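Local structure of UDP-N-acetylmuramate--L-alanine ligase (Thermotoga maritima, 1J6U) at residues P59-H64 with N68-D73. The protein joins L-alanine to UDP-N-acetylmuramate at the expense of ATP, a cytoplasmic step in building the peptidoglycan cell wall. Sequence-based numbering, arbitrary orientation.
Sequences PIFVPH and NWYDPD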
# COMPACT_ATOMS: atom_id res chain seq x y z
N PRO A 59 13.94 8.95 18.80
CA PRO A 59 13.19 8.67 20.03
C PRO A 59 11.72 8.56 19.66
O PRO A 59 11.14 9.49 19.08
CB PRO A 59 13.47 9.89 20.87
CG PRO A 59 14.76 10.42 20.30
CD PRO A 59 14.55 10.28 18.85
N ILE A 60 11.14 7.41 19.98
CA ILE A 60 9.75 7.12 19.70
C ILE A 60 9.14 6.66 21.00
O ILE A 60 9.59 5.65 21.58
CB ILE A 60 9.57 5.94 18.72
CG1 ILE A 60 10.27 6.24 17.38
CG2 ILE A 60 8.07 5.68 18.55
CD1 ILE A 60 9.77 7.50 16.70
N PHE A 61 8.09 7.35 21.42
CA PHE A 61 7.42 7.06 22.68
C PHE A 61 6.05 6.46 22.51
O PHE A 61 5.19 7.01 21.82
CB PHE A 61 7.33 8.34 23.51
CG PHE A 61 8.65 8.99 23.75
CD1 PHE A 61 9.55 8.43 24.65
CD2 PHE A 61 9.04 10.10 23.03
CE1 PHE A 61 10.82 8.97 24.83
CE2 PHE A 61 10.30 10.65 23.20
CZ PHE A 61 11.20 10.07 24.11
N VAL A 62 5.85 5.32 23.15
CA VAL A 62 4.57 4.63 23.08
C VAL A 62 4.21 4.31 24.52
O VAL A 62 5.04 3.78 25.25
CB VAL A 62 4.69 3.30 22.32
CG1 VAL A 62 3.34 2.59 22.29
CG2 VAL A 62 5.22 3.57 20.92
N PRO A 63 2.97 4.61 24.93
CA PRO A 63 1.92 5.23 24.12
C PRO A 63 1.93 6.74 24.24
O PRO A 63 2.92 7.32 24.69
CB PRO A 63 0.65 4.65 24.71
CG PRO A 63 0.99 4.66 26.22
CD PRO A 63 2.42 4.13 26.22
N HIS A 64 0.84 7.37 23.84
CA HIS A 64 0.73 8.82 23.92
C HIS A 64 0.62 9.26 25.37
O HIS A 64 -0.12 8.66 26.17
CB HIS A 64 -0.48 9.32 23.14
CG HIS A 64 -0.36 9.15 21.66
ND1 HIS A 64 0.76 9.52 20.96
CD2 HIS A 64 -1.22 8.63 20.75
CE1 HIS A 64 0.59 9.24 19.68
NE2 HIS A 64 -0.61 8.69 19.53
N ASN A 68 5.70 12.70 26.85
CA ASN A 68 6.53 12.65 25.64
C ASN A 68 6.70 14.01 25.02
O ASN A 68 6.49 14.18 23.83
CB ASN A 68 5.90 11.74 24.60
CG ASN A 68 5.49 10.41 25.17
OD1 ASN A 68 6.17 9.87 26.04
ND2 ASN A 68 4.37 9.86 24.67
N TRP A 69 7.07 14.99 25.83
CA TRP A 69 7.23 16.34 25.32
C TRP A 69 8.68 16.76 25.50
O TRP A 69 9.23 16.62 26.58
CB TRP A 69 6.28 17.26 26.07
CG TRP A 69 6.28 18.62 25.56
CD1 TRP A 69 7.01 19.66 26.03
CD2 TRP A 69 5.53 19.12 24.46
NE1 TRP A 69 6.77 20.79 25.30
CE2 TRP A 69 5.86 20.49 24.32
CE3 TRP A 69 4.61 18.55 23.57
CZ2 TRP A 69 5.30 21.31 23.33
CZ3 TRP A 69 4.05 19.37 22.57
CH2 TRP A 69 4.40 20.73 22.46
N TYR A 70 9.29 17.25 24.43
CA TYR A 70 10.68 17.68 24.51
C TYR A 70 10.91 19.03 23.87
O TYR A 70 11.89 19.26 23.17
CB TYR A 70 11.58 16.60 23.94
CG TYR A 70 11.47 15.35 24.77
CD1 TYR A 70 10.38 14.50 24.66
CD2 TYR A 70 12.43 15.07 25.74
CE1 TYR A 70 10.23 13.38 25.50
CE2 TYR A 70 12.30 13.96 26.59
CZ TYR A 70 11.21 13.12 26.46
OH TYR A 70 11.15 12.00 27.28
N ASP A 71 9.95 19.91 24.14
CA ASP A 71 9.93 21.29 23.68
C ASP A 71 10.27 21.41 22.22
O ASP A 71 11.28 22.00 21.85
CB ASP A 71 10.89 22.11 24.55
CG ASP A 71 10.67 21.85 26.06
OD1 ASP A 71 11.63 21.40 26.72
OD2 ASP A 71 9.55 22.08 26.56
N PRO A 72 9.41 20.85 21.37
CA PRO A 72 9.57 20.88 19.92
C PRO A 72 9.19 22.25 19.41
O PRO A 72 8.46 22.96 20.07
CB PRO A 72 8.58 19.84 19.45
CG PRO A 72 7.45 20.05 20.42
CD PRO A 72 8.18 20.12 21.74
N ASP A 73 9.66 22.59 18.23
CA ASP A 73 9.36 23.86 17.61
C ASP A 73 8.14 23.61 16.80
O ASP A 73 7.43 24.53 16.38
CB ASP A 73 10.47 24.27 16.66
CG ASP A 73 11.80 24.29 17.33
OD1 ASP A 73 11.87 24.87 18.44
OD2 ASP A 73 12.78 23.74 16.77
O HOH W 1 4.89 6.87 26.42
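Asn-68 reaches across to Pro-63 and donates a hydrogen bond from ND2 to the backbone O, 2.9 Å long with an N-H...O angle of 148°. The oxygen receives it on a lone pair, in its carbonyl plane. It also lies close to the amide plane of Asn-68. The Val-62 to Pro-63 peptide, just before the carbonyl that Asn-68 holds, is cis. A water donates to the same Pro-63 O at 2.7 Å and, over a longer 3.3 Å, to Asn-68 OD1. The carbonyl is therefore gripped twice, and the water ties it to the other end of the amide. The amide also runs alongside Phe-61, with OD1 3.2 Å from CB of Phe-61. Amide and ring planes lie 13° apart, and the side chains run antiparallel past each other. The outer ring atoms CE2 and CZ of Phe-61 meet Tyr-70. CE2 of Phe-61 lies 3.6 Å from CE1 of Tyr-70. The two rings are nearly parallel, at 9°, but offset so strongly that little of one lies over the other; their centroids are 5.2 Å apart.

The contact belongs to the N-terminal, Rossmann-like domain of this Mur ligase, built round a five-stranded parallel sheet flanked by helices. Strand 60-61 is its outermost strand on one side, and residues 68-73 lie in the loop leading on to strand 74-77. The loop runs back over the side chain of Phe-61, while Ile-60 packs on helix 48-55.

Further out, ND2 of Asn-68 also bonds to OE2 of Glu-87. The same carboxylate oxygen hydrogen-bonds ND1 of His-64, which bonds more strongly to OG of Ser-42. Tyr-40, on neighbouring strand 38-42, meets the ring of Tyr-70 edge-to-face, and its OH bonds to the backbone N of Tyr-70.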